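Local structure of like-Sm ribonucleoprotein core (Methanococcus vannielii SB, 5MKI) at residues Leu44-Ile49 against Glu54-Met59; Asp9-Ser14 against Lys34-His39. The protein probably binds RNA, with a preference for uridines, as a ring of seven identical subunits of the archaeal Sm-like (Lsm) family. All coordinates share one frame; numbering follows the deposited sequence.

Contact 1 (Leu44-Ile49 against Glu54-Met59)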
loop_
_atom_site.group_PDB
_atom_site.type_symbol
_atom_site.label_atom_id
_atom_site.label_comp_id
_atom_site.label_asym_id
_atom_site.label_seq_id
_atom_site.Cartn_x
_atom_site.Cartn_y
_atom_site.Cartn_z
ATOM N N LEU A 44 18.701 14.311 -4.027
ATOM C CA LEU A 44 18.864 15.298 -5.094
ATOM C C LEU A 44 19.509 16.561 -4.534
ATOM O O LEU A 44 18.958 17.187 -3.622
ATOM C CB LEU A 44 17.525 15.655 -5.728
ATOM C CG LEU A 44 16.726 14.551 -6.408
ATOM C CD1 LEU A 44 15.324 15.047 -6.735
ATOM C CD2 LEU A 44 17.470 14.098 -7.649
ATOM N N GLU A 45 20.646 16.949 -5.107
ATOM C CA GLU A 45 21.393 18.125 -4.677
ATOM C C GLU A 45 20.977 19.350 -5.485
ATOM O O GLU A 45 20.770 19.262 -6.698
ATOM C CB GLU A 45 22.893 17.882 -4.840
ATOM C CG GLU A 45 23.767 18.935 -4.210
ATOM C CD GLU A 45 25.216 18.771 -4.594
ATOM O OE1 GLU A 45 25.554 19.081 -5.759
ATOM O OE2 GLU A 45 26.013 18.330 -3.737
ATOM N N ASN A 46 20.858 20.495 -4.809
ATOM C CA ASN A 46 20.469 21.748 -5.464
ATOM C C ASN A 46 19.189 21.554 -6.282
ATOM O O ASN A 46 19.148 21.766 -7.500
ATOM C CB ASN A 46 21.613 22.292 -6.332
ATOM C CG ASN A 46 22.774 22.807 -5.494
ATOM O OD1 ASN A 46 22.578 23.331 -4.399
ATOM N ND2 ASN A 46 23.986 22.637 -5.995
ATOM N N ALA A 47 18.138 21.136 -5.579
ATOM C CA ALA A 47 16.917 20.675 -6.221
ATOM C C ALA A 47 15.893 21.796 -6.349
ATOM O O ALA A 47 15.870 22.752 -5.573
ATOM C CB ALA A 47 16.305 19.506 -5.437
ATOM N N LYS A 48 15.020 21.646 -7.341
ATOM C CA LYS A 48 14.006 22.638 -7.663
ATOM C C LYS A 48 12.670 21.945 -7.872
ATOM O O LYS A 48 12.597 20.936 -8.579
ATOM C CB LYS A 48 14.382 23.423 -8.930
ATOM C CG LYS A 48 15.751 24.107 -8.875
ATOM C CD LYS A 48 16.352 24.242 -10.279
ATOM C CE LYS A 48 17.650 25.048 -10.269
ATOM N NZ LYS A 48 18.721 24.455 -11.149
ATOM N N ILE A 49 11.618 22.485 -7.267
ATOM C CA ILE A 49 10.256 22.077 -7.589
ATOM C C ILE A 49 9.736 23.008 -8.675
ATOM O O ILE A 49 9.836 24.233 -8.546
ATOM C CB ILE A 49 9.345 22.124 -6.351
ATOM C CG1 ILE A 49 10.073 21.614 -5.100
ATOM C CG2 ILE A 49 8.062 21.362 -6.618
ATOM C CD1 ILE A 49 10.624 20.218 -5.218
ATOM N N GLU A 54 12.129 28.664 -7.961
ATOM C CA GLU A 54 12.980 29.757 -7.516
ATOM C C GLU A 54 13.878 29.283 -6.377
ATOM O O GLU A 54 15.091 29.522 -6.396
ATOM C CB GLU A 54 12.140 30.960 -7.079
ATOM C CG GLU A 54 12.953 32.232 -6.875
ATOM C CD GLU A 54 13.102 33.050 -8.149
ATOM O OE1 GLU A 54 13.407 34.259 -8.042
ATOM O OE2 GLU A 54 12.912 32.490 -9.253
ATOM N N LYS A 55 13.296 28.612 -5.382
ATOM C CA LYS A 55 14.106 28.002 -4.336
ATOM C C LYS A 55 15.017 26.939 -4.939
ATOM O O LYS A 55 14.648 26.248 -5.890
ATOM C CB LYS A 55 13.217 27.387 -3.248
ATOM C CG LYS A 55 12.352 28.410 -2.524
ATOM C CD LYS A 55 12.014 28.026 -1.076
ATOM C CE LYS A 55 10.897 26.988 -1.023
ATOM N NZ LYS A 55 9.559 27.612 -1.178
ATOM N N GLU A 56 16.227 26.827 -4.393
ATOM C CA GLU A 56 17.175 25.781 -4.775
ATOM C C GLU A 56 17.589 25.072 -3.484
ATOM O O GLU A 56 18.598 25.440 -2.872
ATOM C CB GLU A 56 18.376 26.358 -5.542
ATOM C CG GLU A 56 19.256 25.309 -6.224
ATOM C CD GLU A 56 19.630 25.667 -7.665
ATOM O OE1 GLU A 56 19.440 26.835 -8.073
ATOM O OE2 GLU A 56 20.110 24.772 -8.399
ATOM N N PHE A 57 16.793 24.070 -3.077
ATOM C CA PHE A 57 17.050 23.236 -1.909
ATOM C C PHE A 57 18.446 22.620 -1.983
ATOM O O PHE A 57 18.734 21.876 -2.932
ATOM C CB PHE A 57 16.012 22.114 -1.813
ATOM C CG PHE A 57 14.591 22.593 -1.817
ATOM C CD1 PHE A 57 13.965 22.943 -2.999
ATOM C CD2 PHE A 57 13.881 22.698 -0.627
ATOM C CE1 PHE A 57 12.664 23.392 -2.999
ATOM C CE2 PHE A 57 12.583 23.142 -0.616
ATOM C CZ PHE A 57 11.969 23.490 -1.802
ATOM N N PRO A 58 19.325 22.892 -1.014
ATOM C CA PRO A 58 20.659 22.257 -1.029
ATOM C C PRO A 58 20.634 20.739 -1.184
ATOM O O PRO A 58 21.467 20.191 -1.911
ATOM C CB PRO A 58 21.255 22.678 0.323
ATOM C CG PRO A 58 20.570 23.975 0.650
ATOM C CD PRO A 58 19.185 23.893 0.063
ATOM N N MET A 59 19.710 20.041 -0.519
ATOM C CA MET A 59 19.625 18.584 -0.622
ATOM C C MET A 59 18.202 18.149 -0.296
ATOM O O MET A 59 17.690 18.462 0.790
ATOM C CB MET A 59 20.629 17.897 0.317
ATOM C CG MET A 59 20.613 16.359 0.285
ATOM S SD MET A 59 21.478 15.716 -1.170
ATOM C CE MET A 59 22.947 16.735 -1.141
HETATM O O HOH W 1 12.467 25.164 -6.001
#

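Contact 2 (Asp9-Ser14 against Lys34-His39)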
loop_
_atom_site.group_PDB
_atom_site.type_symbol
_atom_site.label_atom_id
_atom_site.label_comp_id
_atom_site.label_asym_id
_atom_site.label_seq_id
_atom_site.Cartn_x
_atom_site.Cartn_y
_atom_site.Cartn_z
ATOM N N ASP A 9 19.729 0.477 -13.035
ATOM C CA ASP A 9 21.109 0.798 -13.395
ATOM C C ASP A 9 21.191 2.074 -14.221
ATOM O O ASP A 9 22.232 2.741 -14.234
ATOM C CB ASP A 9 21.745 -0.349 -14.183
ATOM C CG ASP A 9 22.264 -1.458 -13.293
ATOM O OD1 ASP A 9 21.993 -1.430 -12.081
ATOM O OD2 ASP A 9 22.932 -2.374 -13.820
ATOM N N ALA A 10 20.117 2.422 -14.932
ATOM C CA ALA A 10 20.092 3.707 -15.622
ATOM C C ALA A 10 20.234 4.867 -14.645
ATOM O O ALA A 10 20.764 5.923 -15.016
ATOM C CB ALA A 10 18.805 3.839 -16.443
ATOM N N LEU A 11 19.787 4.697 -13.387
ATOM C CA LEU A 11 20.031 5.727 -12.376
ATOM C C LEU A 11 21.508 5.797 -12.005
ATOM O O LEU A 11 22.068 6.889 -11.872
ATOM C CB LEU A 11 19.184 5.477 -11.119
ATOM C CG LEU A 11 17.691 5.787 -11.218
ATOM C CD1 LEU A 11 17.001 5.500 -9.909
ATOM C CD2 LEU A 11 17.483 7.226 -11.583
ATOM N N GLY A 12 22.155 4.644 -11.829
ATOM C CA GLY A 12 23.571 4.646 -11.512
ATOM C C GLY A 12 24.401 5.369 -12.555
ATOM O O GLY A 12 25.393 6.015 -12.220
ATOM N N LYS A 13 23.998 5.284 -13.831
ATOM C CA LYS A 13 24.696 6.013 -14.889
ATOM C C LYS A 13 24.443 7.514 -14.831
ATOM O O LYS A 13 25.259 8.289 -15.347
ATOM C CB LYS A 13 24.280 5.482 -16.264
ATOM C CG LYS A 13 24.552 3.997 -16.456
ATOM C CD LYS A 13 24.085 3.508 -17.832
ATOM C CE LYS A 13 24.780 2.203 -18.221
ATOM N NZ LYS A 13 25.037 1.362 -17.013
ATOM N N SER A 14 23.327 7.940 -14.233
ATOM C CA SER A 14 22.969 9.347 -14.127
ATOM C C SER A 14 23.485 10.002 -12.860
ATOM O O SER A 14 23.107 11.146 -12.581
ATOM C CB SER A 14 21.452 9.516 -14.186
ATOM O OG SER A 14 20.956 9.175 -15.453
ATOM N N LYS A 34 22.648 12.419 -6.470
ATOM C CA LYS A 34 23.795 11.996 -5.670
ATOM C C LYS A 34 23.714 10.552 -5.188
ATOM O O LYS A 34 24.746 9.984 -4.806
ATOM C CB LYS A 34 23.946 12.902 -4.435
ATOM C CG LYS A 34 23.934 14.386 -4.745
ATOM C CD LYS A 34 25.108 14.727 -5.631
ATOM C CE LYS A 34 26.435 14.450 -4.919
ATOM N NZ LYS A 34 27.608 14.727 -5.802
ATOM N N ALA A 35 22.529 9.955 -5.172
ATOM C CA ALA A 35 22.363 8.625 -4.592
ATOM C C ALA A 35 20.953 8.148 -4.872
ATOM O O ALA A 35 20.029 8.955 -4.993
ATOM C CB ALA A 35 22.631 8.626 -3.081
ATOM N N TYR A 36 20.807 6.827 -4.984
ATOM C CA TYR A 36 19.517 6.166 -5.125
ATOM C C TYR A 36 19.654 4.744 -4.589
ATOM O O TYR A 36 20.767 4.228 -4.431
ATOM C CB TYR A 36 19.037 6.132 -6.584
ATOM C CG TYR A 36 19.784 5.100 -7.382
ATOM C CD1 TYR A 36 21.085 5.336 -7.794
ATOM C CD2 TYR A 36 19.209 3.868 -7.686
ATOM C CE1 TYR A 36 21.788 4.384 -8.499
ATOM C CE2 TYR A 36 19.908 2.913 -8.386
ATOM C CZ TYR A 36 21.187 3.177 -8.796
ATOM O OH TYR A 36 21.885 2.234 -9.494
ATOM N N ASP A 37 18.507 4.106 -4.320
ATOM C CA ASP A 37 18.473 2.742 -3.790
ATOM C C ASP A 37 17.382 1.961 -4.523
ATOM O O ASP A 37 16.671 2.502 -5.376
ATOM C CB ASP A 37 18.263 2.715 -2.258
ATOM C CG ASP A 37 16.953 3.377 -1.809
ATOM O OD1 ASP A 37 15.990 3.456 -2.595
ATOM O OD2 ASP A 37 16.879 3.830 -0.645
ATOM N N LEU A 38 17.230 0.676 -4.169
ATOM C CA LEU A 38 16.310 -0.170 -4.919
ATOM C C LEU A 38 14.847 0.134 -4.627
ATOM O O LEU A 38 13.975 -0.389 -5.328
ATOM C CB LEU A 38 16.616 -1.646 -4.655
ATOM C CG LEU A 38 17.871 -2.140 -5.379
ATOM C CD1 LEU A 38 18.105 -3.616 -5.108
ATOM C CD2 LEU A 38 17.823 -1.836 -6.892
ATOM N N HIS A 39 14.553 0.973 -3.637
ATOM C CA HIS A 39 13.205 1.505 -3.477
ATOM C C HIS A 39 12.919 2.698 -4.380
ATOM O O HIS A 39 11.792 3.209 -4.359
ATOM C CB HIS A 39 12.974 1.919 -2.025
ATOM C CG HIS A 39 13.156 0.802 -1.051
ATOM N ND1 HIS A 39 13.972 0.905 0.056
ATOM C CD2 HIS A 39 12.640 -0.449 -1.025
ATOM C CE1 HIS A 39 13.942 -0.232 0.729
ATOM N NE2 HIS A 39 13.141 -1.070 0.094
HETATM O O HOH W 2 21.006 -0.085 -9.895
#

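Contact 1 (Leu44-Ile49 against Glu54-Met59)
A47 and F57 form the antiparallel hydrogen-bonded pair at the centre of this contact: A47 N reaches F57 O at 2.8 Å, lying in the plane of that carbonyl, while the return bond from F57 N to A47 O, 3.0 Å, is weak. Next to this pair, N46 N bonds to P58 O at 3.0 Å, nearly straight at the hydrogen (171°) but from above the carbonyl plane. A47 O also sits at the edge of the F57 ring, 3.2 Å from CD1. The I49 and F57 side chains cross at about a right angle, I49 CG1 3.8 Å from F57 CE1. E45 and M59 share the other face, where the bent methionine chain brings CE within 3.9 Å of E45 CG. At the margin K48 and E56 run side by side, joined by a salt bridge, K48 NZ to E56 OE2 at 3.1 Å, whose hydrogen bond is weak. With CG of E56 anti to its own backbone N (chi1 -168°) and the chain bent beyond it, OE2 also lies 3.6 Å from N46 CB. A methionine in place of K48 would probably leave E56 OE2 without this cationic partner and its carboxylate freer to turn. E56 binds calcium in a structure of this protein, although none is bound to this chain. Further out, A47 and I49 pack on L60, and F57 and P58 on S71 and L72 of a neighbouring subunit, to which M59 adds backbone bonds. This is the strand-loop-strand junction between the Sm1 and Sm2 halves of the Sm fold, beside the subunit interface of the ring.

Contact 2 (Asp9-Ser14 against Lys34-His39)
The Y36 ring carries L11 on one face: CB of the leucine stands 3.6 Å from the ring centroid and only 1° off the normal, a CH-pi contact almost exactly over the middle. At the ring edge, in its plane, lies a water close to OH. This is the N-terminal helix of the Sm fold seated against the end of the second strand of the first hairpin, strand 28-36; helix 9-13 and strand 34-36 run antiparallel, their axes approaching to 8.9 Å. L11 adds a second touch with its CD1 branch, which comes 3.5 Å from Y36 CD2, so the leucine spans the ring from its centre toward the CB end. That coverage depends on the tyrosine torsion: CG lies between the backbone N and the carbonyl carbon (chi1 76°), and the ring is swung toward the helix. G12 approaches obliquely near the hydroxyl end, its N 3.4 Å from Y36 CE1, and with no side chain the helix backbone itself comes up to the ring. Both L11 and Y36 are buried, and L72 packs on L11 as well. Beyond the ring the chain enters the loop of D37 and H39; D37 OD1 receives a weak bond from H39 N, while D37 OD2 is bonded to N41 ND2. H39 and N41 bind UMP in a structure of this protein, and Y36 closes the strand that leads into this UMP-binding loop. At the start of the helix the water donates to D9 OD1 at 2.7 Å; its link to Y36 OH, at 2.5 Å, is doubtfully short.

How the contacts relate
Contact 2 closes before contact 1 opens along the chain, and their centres lie 18 Å apart on opposite sides of the centre of the subunit. One antiparallel sheet joins them: strand 28-36, which supplies part of contact 2, neighbours strand 47-49 of contact 1. They also meet directly, E45 CB packing 3.6 Å from K34 CG. Contact 2 sets the N-terminal helix on the sheet beside the uridine-binding loop, whereas contact 1 lies where the chain passes from strand 47-49 to strand 57-62, near a calcium-binding glutamate. Both lie against the same neighbouring subunit of the seven-membered ring.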